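Local structure of putative surface-anchored fimbrial subunit (Corynebacterium diphtheriae, 3HR6) at residues I61-Y67 with R113-L118; K305-I311 with A362-H368. The protein probably forms the shaft of a Gram-positive pilus, as a major pilin built of tandem Ig-like modules stabilised by isopeptide and disulfide bonds. All blocks are in the same frame, centred on the assembly; numbering follows the deposited sequence. Where two conformers were deposited one is given.

Contact 1 (I61-Y67 with R113-L118); sequences IKLEELY and RSQPFL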
loop_
_atom_site.group_PDB
_atom_site.type_symbol
_atom_site.label_atom_id
_atom_site.label_comp_id
_atom_site.label_asym_id
_atom_site.label_seq_id
_atom_site.Cartn_x
_atom_site.Cartn_y
_atom_site.Cartn_z
ATOM N N ILE A 61 4.572 21.946 -35.483
ATOM C CA ILE A 61 4.562 20.666 -34.765
ATOM C C ILE A 61 3.376 20.538 -33.815
ATOM O O ILE A 61 3.043 21.467 -33.082
ATOM C CB ILE A 61 5.854 20.425 -33.941
ATOM C CG1 ILE A 61 7.027 20.067 -34.848
ATOM C CG2 ILE A 61 5.648 19.283 -32.939
ATOM C CD1 ILE A 61 8.365 20.009 -34.130
ATOM N N LYS A 62 2.745 19.372 -33.853
ATOM C CA LYS A 62 1.693 19.008 -32.920
ATOM C C LYS A 62 2.301 17.957 -32.026
ATOM O O LYS A 62 2.712 16.910 -32.508
ATOM C CB LYS A 62 0.466 18.462 -33.676
ATOM C CG LYS A 62 -0.650 19.494 -33.831
ATOM C CD LYS A 62 -1.412 19.405 -35.151
ATOM C CE LYS A 62 -2.003 20.783 -35.497
ATOM N NZ LYS A 62 -2.911 20.781 -36.671
ATOM N N LEU A 63 2.385 18.231 -30.727
ATOM C CA LEU A 63 3.019 17.292 -29.808
ATOM C C LEU A 63 2.484 15.861 -29.975
ATOM O O LEU A 63 3.224 14.898 -29.767
ATOM C CB LEU A 63 2.867 17.753 -28.346
ATOM C CG LEU A 63 3.760 18.917 -27.885
ATOM C CD1 LEU A 63 3.297 19.458 -26.538
ATOM C CD2 LEU A 63 5.215 18.488 -27.795
ATOM N N GLU A 64 1.214 15.715 -30.352
ATOM C CA GLU A 64 0.630 14.374 -30.542
ATOM C C GLU A 64 1.325 13.615 -31.676
ATOM O O GLU A 64 1.297 12.391 -31.699
ATOM C CB GLU A 64 -0.900 14.416 -30.761
ATOM C CG GLU A 64 -1.392 15.219 -31.989
ATOM C CD GLU A 64 -1.962 16.601 -31.643
ATOM O OE1 GLU A 64 -1.427 17.275 -30.729
ATOM O OE2 GLU A 64 -2.937 17.020 -32.308
ATOM N N GLU A 65 1.962 14.344 -32.590
ATOM C CA GLU A 65 2.713 13.734 -33.694
ATOM C C GLU A 65 4.033 13.124 -33.207
ATOM O O GLU A 65 4.533 12.175 -33.799
ATOM C CB GLU A 65 3.001 14.763 -34.796
ATOM C CG GLU A 65 1.766 15.529 -35.321
ATOM C CD GLU A 65 0.789 14.654 -36.119
ATOM O OE1 GLU A 65 1.247 13.692 -36.778
ATOM O OE2 GLU A 65 -0.436 14.938 -36.098
ATOM N N LEU A 66 4.587 13.672 -32.122
ATOM C CA LEU A 66 5.889 13.237 -31.592
ATOM C C LEU A 66 5.753 12.224 -30.475
ATOM O O LEU A 66 6.678 11.456 -30.196
ATOM C CB LEU A 66 6.658 14.444 -31.060
ATOM C CG LEU A 66 6.930 15.534 -32.087
ATOM C CD1 LEU A 66 7.554 16.747 -31.412
ATOM C CD2 LEU A 66 7.823 14.992 -33.207
ATOM N N TYR A 67 4.595 12.234 -29.829
ATOM C CA TYR A 67 4.390 11.470 -28.614
ATOM C C TYR A 67 2.894 11.380 -28.359
ATOM O O TYR A 67 2.205 12.395 -28.346
ATOM C CB TYR A 67 5.094 12.177 -27.453
ATOM C CG TYR A 67 4.991 11.477 -26.123
ATOM C CD1 TYR A 67 6.056 10.726 -25.621
ATOM C CD2 TYR A 67 3.828 11.565 -25.359
ATOM C CE1 TYR A 67 5.964 10.080 -24.411
ATOM C CE2 TYR A 67 3.730 10.931 -24.132
ATOM C CZ TYR A 67 4.798 10.195 -23.661
ATOM O OH TYR A 67 4.683 9.573 -22.452
ATOM N N ARG A 113 2.822 13.858 -13.506
ATOM C CA ARG A 113 3.997 14.272 -14.273
ATOM C C ARG A 113 3.711 15.382 -15.220
ATOM O O ARG A 113 2.576 15.593 -15.635
ATOM C CB ARG A 113 4.583 13.078 -15.026
ATOM C CG ARG A 113 3.643 12.458 -16.016
ATOM C CD ARG A 113 4.386 11.496 -16.918
ATOM N NE ARG A 113 3.472 10.666 -17.691
ATOM C CZ ARG A 113 3.857 9.776 -18.598
ATOM N NH1 ARG A 113 5.145 9.617 -18.878
ATOM N NH2 ARG A 113 2.939 9.047 -19.235
ATOM N N SER A 114 4.788 16.074 -15.588
ATOM C CA SER A 114 4.759 17.088 -16.603
ATOM C C SER A 114 4.445 16.446 -17.944
ATOM O O SER A 114 4.842 15.313 -18.191
ATOM C CB SER A 114 6.119 17.790 -16.686
ATOM O OG SER A 114 6.545 18.283 -15.419
ATOM N N GLN A 115 3.717 17.172 -18.779
ATOM C CA GLN A 115 3.504 16.785 -20.162
ATOM C C GLN A 115 4.808 16.914 -20.946
ATOM O O GLN A 115 5.707 17.679 -20.556
ATOM C CB GLN A 115 2.479 17.710 -20.814
ATOM C CG GLN A 115 1.204 17.856 -20.007
ATOM C CD GLN A 115 0.453 16.587 -19.955
ATOM O OE1 GLN A 115 0.221 15.968 -21.005
ATOM N NE2 GLN A 115 0.036 16.178 -18.754
ATOM N N PRO A 116 4.912 16.184 -22.067
ATOM C CA PRO A 116 6.040 16.415 -22.963
ATOM C C PRO A 116 6.117 17.843 -23.465
ATOM O O PRO A 116 5.086 18.508 -23.633
ATOM C CB PRO A 116 5.759 15.454 -24.116
ATOM C CG PRO A 116 4.895 14.415 -23.515
ATOM C CD PRO A 116 4.032 15.112 -22.572
ATOM N N PHE A 117 7.334 18.337 -23.673
ATOM C CA PHE A 117 7.503 19.674 -24.181
ATOM C C PHE A 117 8.776 19.806 -24.998
ATOM O O PHE A 117 9.725 19.072 -24.816
ATOM C CB PHE A 117 7.470 20.698 -23.034
ATOM C CG PHE A 117 8.629 20.593 -22.067
ATOM C CD1 PHE A 117 9.751 21.397 -22.217
ATOM C CD2 PHE A 117 8.575 19.725 -20.993
ATOM C CE1 PHE A 117 10.817 21.307 -21.349
ATOM C CE2 PHE A 117 9.636 19.616 -20.123
ATOM C CZ PHE A 117 10.740 20.438 -20.269
ATOM N N LEU A 118 8.758 20.759 -25.914
ATOM C CA LEU A 118 9.857 20.982 -26.846
ATOM C C LEU A 118 10.857 21.970 -26.242
ATOM O O LEU A 118 10.474 22.897 -25.510
ATOM C CB LEU A 118 9.322 21.535 -28.164
ATOM C CG LEU A 118 8.400 20.645 -29.011
ATOM C CD1 LEU A 118 7.687 21.467 -30.093
ATOM C CD2 LEU A 118 9.195 19.492 -29.591
#

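Contact 2 (K305-I311 with A362-H368); sequences KFGQITI and AVLSGIH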
loop_
_atom_site.group_PDB
_atom_site.type_symbol
_atom_site.label_atom_id
_atom_site.label_comp_id
_atom_site.label_asym_id
_atom_site.label_seq_id
_atom_site.Cartn_x
_atom_site.Cartn_y
_atom_site.Cartn_z
ATOM N N LYS A 305 -0.869 -7.251 14.786
ATOM C CA LYS A 305 0.062 -8.070 15.533
ATOM C C LYS A 305 -0.635 -9.328 16.036
ATOM O O LYS A 305 -1.724 -9.244 16.569
ATOM C CB LYS A 305 0.560 -7.257 16.718
ATOM C CG LYS A 305 1.018 -5.839 16.370
ATOM C CD LYS A 305 2.187 -5.842 15.394
ATOM C CE LYS A 305 2.680 -4.423 15.173
ATOM N NZ LYS A 305 3.851 -4.359 14.267
ATOM N N PHE A 306 0.045 -10.458 15.888
ATOM C CA PHE A 306 -0.539 -11.750 16.219
ATOM C C PHE A 306 0.265 -12.421 17.286
ATOM O O PHE A 306 1.444 -12.152 17.489
ATOM C CB PHE A 306 -0.656 -12.648 14.985
ATOM C CG PHE A 306 -1.837 -12.303 14.116
ATOM C CD1 PHE A 306 -1.858 -11.123 13.374
ATOM C CD2 PHE A 306 -2.949 -13.116 14.094
ATOM C CE1 PHE A 306 -2.975 -10.800 12.598
ATOM C CE2 PHE A 306 -4.047 -12.798 13.308
ATOM C CZ PHE A 306 -4.075 -11.636 12.582
ATOM N N GLY A 307 -0.424 -13.322 17.992
ATOM C CA GLY A 307 0.228 -14.094 19.051
ATOM C C GLY A 307 -0.257 -15.522 19.083
ATOM O O GLY A 307 -1.194 -15.912 18.403
ATOM N N GLN A 308 0.446 -16.315 19.847
ATOM C CA GLN A 308 0.236 -17.763 19.891
ATOM C C GLN A 308 0.523 -18.255 21.313
ATOM O O GLN A 308 1.529 -17.910 21.892
ATOM C CB GLN A 308 1.253 -18.405 18.954
ATOM C CG GLN A 308 1.282 -19.892 18.964
ATOM C CD GLN A 308 2.163 -20.424 17.864
ATOM O OE1 GLN A 308 1.664 -20.716 16.770
ATOM N NE2 GLN A 308 3.470 -20.551 18.138
ATOM N N ILE A 309 -0.375 -19.080 21.835
ATOM C CA ILE A 309 -0.282 -19.643 23.182
ATOM C C ILE A 309 0.028 -21.114 23.008
ATOM O O ILE A 309 -0.628 -21.795 22.258
ATOM C CB ILE A 309 -1.599 -19.470 23.947
ATOM C CG1 ILE A 309 -1.844 -17.990 24.228
ATOM C CG2 ILE A 309 -1.545 -20.226 25.270
ATOM C CD1 ILE A 309 -3.266 -17.711 24.648
ATOM N N THR A 310 1.049 -21.593 23.690
ATOM C CA THR A 310 1.346 -23.048 23.704
ATOM C C THR A 310 1.135 -23.610 25.096
ATOM O O THR A 310 1.772 -23.175 26.057
ATOM C CB THR A 310 2.750 -23.399 23.173
ATOM O OG1 THR A 310 2.875 -22.927 21.822
ATOM C CG2 THR A 310 2.966 -24.899 23.170
ATOM N N ILE A 311 0.249 -24.601 25.211
ATOM C CA ILE A 311 -0.042 -25.253 26.473
ATOM C C ILE A 311 0.875 -26.461 26.514
ATOM O O ILE A 311 0.980 -27.166 25.506
ATOM C CB ILE A 311 -1.555 -25.697 26.564
ATOM C CG1 ILE A 311 -2.503 -24.498 26.508
ATOM C CG2 ILE A 311 -1.827 -26.487 27.867
ATOM C CD1 ILE A 311 -3.989 -24.899 26.443
ATOM N N ALA A 362 -0.814 -28.253 23.294
ATOM C CA ALA A 362 -1.921 -27.677 22.562
ATOM C C ALA A 362 -1.497 -26.272 22.145
ATOM O O ALA A 362 -1.059 -25.503 22.982
ATOM C CB ALA A 362 -3.167 -27.609 23.422
ATOM N N VAL A 363 -1.612 -25.995 20.858
ATOM C CA VAL A 363 -1.199 -24.718 20.288
ATOM C C VAL A 363 -2.430 -23.903 19.874
ATOM O O VAL A 363 -3.261 -24.382 19.107
ATOM C CB VAL A 363 -0.205 -24.908 19.121
ATOM C CG1 VAL A 363 0.335 -23.525 18.699
ATOM C CG2 VAL A 363 0.990 -25.802 19.542
ATOM N N LEU A 364 -2.557 -22.690 20.413
ATOM C CA LEU A 364 -3.641 -21.751 20.104
ATOM C C LEU A 364 -2.975 -20.644 19.269
ATOM O O LEU A 364 -2.337 -19.746 19.817
ATOM C CB LEU A 364 -4.248 -21.221 21.383
ATOM C CG LEU A 364 -5.147 -22.194 22.141
ATOM C CD1 LEU A 364 -4.380 -23.364 22.676
ATOM C CD2 LEU A 364 -5.771 -21.426 23.273
ATOM N N SER A 365 -3.073 -20.765 17.962
ATOM C CA SER A 365 -2.364 -19.887 17.024
ATOM C C SER A 365 -3.301 -18.883 16.392
ATOM O O SER A 365 -4.515 -19.088 16.338
ATOM C CB SER A 365 -1.714 -20.683 15.875
ATOM O OG SER A 365 -0.936 -21.779 16.323
ATOM N N GLY A 366 -2.723 -17.811 15.870
ATOM C CA GLY A 366 -3.481 -16.849 15.109
ATOM C C GLY A 366 -4.406 -15.911 15.829
ATOM O O GLY A 366 -5.439 -15.432 15.282
ATOM N N ILE A 367 -4.018 -15.583 17.052
ATOM C CA ILE A 367 -4.702 -14.662 17.883
ATOM C C ILE A 367 -4.308 -13.249 17.443
ATOM O O ILE A 367 -3.154 -12.843 17.625
ATOM C CB ILE A 367 -4.360 -14.839 19.381
ATOM C CG1 ILE A 367 -4.672 -16.275 19.868
ATOM C CG2 ILE A 367 -5.141 -13.850 20.167
ATOM C CD1 ILE A 367 -3.960 -16.684 21.170
ATOM N N HIS A 368 -5.267 -12.504 16.903
ATOM C CA HIS A 368 -5.016 -11.108 16.529
ATOM C C HIS A 368 -5.099 -10.269 17.783
ATOM O O HIS A 368 -6.135 -10.185 18.445
ATOM C CB HIS A 368 -6.028 -10.643 15.482
ATOM C CG HIS A 368 -6.006 -9.165 15.254
ATOM N ND1 HIS A 368 -7.154 -8.382 15.148
ATOM C CD2 HIS A 368 -4.964 -8.307 15.125
ATOM C CE1 HIS A 368 -6.811 -7.131 14.933
ATOM N NE2 HIS A 368 -5.485 -7.047 14.963
#

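Contact 1 (I61-Y67 with R113-L118)
The Tyr67 ring carries Pro116 on one face. Pro116 CG sits 3.5 Å above the plane of the Tyr67 ring and is displaced toward the rim, nearest Tyr67 CD2 and CE2. This is a CH-pi contact: Pro116 CG lies 3.8 Å from the centroid of the Tyr67 ring and 23° off the ring normal. The tyrosine reaches the proline because its CG is anti to the backbone N (chi1 -179°), which directs the ring toward 113-118, over Pro116. At the far end of the ring, Tyr67 OH meets the Arg113 guanidinium obliquely, 3.6 Å from Arg113 NH1. The two planes are 77° apart, and the pair makes no hydrogen bond. The arginine is held by other groups: its NE forms a salt bridge with Glu185 and its NH1 bonds to Gln103 O.

The rest of the contact is aliphatic. Leu63 CD1 turns to the carbonyl oxygen of Pro116, 3.5 Å from Pro116 O. The other methyl, Leu63 CD2, lies 4.0 Å from Leu118 CG, and the two leucine side chains run antiparallel alongside each other. Leu118 is shared by three residues of 61-67. Leu118 CD2 meets Leu66 CD1 at 3.7 Å, with the two side chains at about a right angle. Leu118 CD1 meets Ile61 CG2 at 4.1 Å. Leu66 and Leu118 both also touch Val44 of strand 38-44. Leu63 O accepts from both Leu66 N and Tyr67 N in the short helix 63-66.

No hydrogen bond joins the two segments. The arrangement is packing of a short helix and its flanking residues over strand 117-124 and the loop that leads into it, at the surface of the beta-sheet domain that belongs to the N-terminal D1 family of Gram-positive pilins.

Contact 2 (K305-I311 with A362-H368)
Strands 305-311 and 362-368 run antiparallel, their short axes at 139°, with Gly307, Ile309 and Ile311 in hydrogen-bonded pairs with Ile367, Leu364 and Ala362, and a beta bulge, holding Gly366 at positive phi, shifts the register by one residue between the first two pairs.

One face of the pair is apolar. Ile309 CD1 meets Ile367 CD1 at 3.7 Å across the bulge. Ile311 CB packs on Ala362 CB at 4.0 Å, and Ile311 CD1 reaches Leu364 CD1. Beneath them the backbone bonds are nearly straight: Ile311 N donates to Ala362 O at 2.7 Å, and Leu364 N to Ile309 O is just as straight.

On the other face, at the Phe306-His368 pair, Phe306 lays one ring face over His368, whose CA is 3.9 Å from the Phe306 centroid in a CH-pi contact. Gly366 O approaches the ring edge, 3.6 Å from Phe306 CE2. The two aromatic rings themselves meet obliquely, with planes at 33°. His368 ND1 bonds to Phe161 N, and its ring stacks on Phe161, close to the calcium ligand Gly160.

Gln308 extends with CG anti to its backbone N (chi1 174°). In one of two Ser365 conformers, Ser365 OG donates to Gln308 OE1 at 2.8 Å. Gln263 NE2 also bonds to Gln308 OE1, and Gln308 NE2 hydrogen-bonds to Glu425 OE2. Val363 CG1 lies 3.7 Å from Gln308 OE1.

The apolar face packs against strands 327-333 and 391-398 of another sheet, the face-to-face packing of a beta sandwich, consistent with an Ig-like pilin module.

In the fold
Contact 1 comes first along the chain and closes before contact 2 opens. Their centres are 58 Å apart, with nearest atoms about 33 Å apart, and they lie on opposite sides of the chain's centre. They share no sheet. Contact 1 borders the sheet that includes strands 38-44, 97-103 and 117-124, and it is a surface contact. Contact 2 pairs strands 302-315 and 361-375 and is buried. The calcium site of Asp153, Asp155, Gln158, Gly160 and Glu165 is near contact 2 only, while the Cys333-Cys393 disulfide joins the two strands that face its apolar side. This spacing fits an elongated pilin of tandem modules, each with its own core.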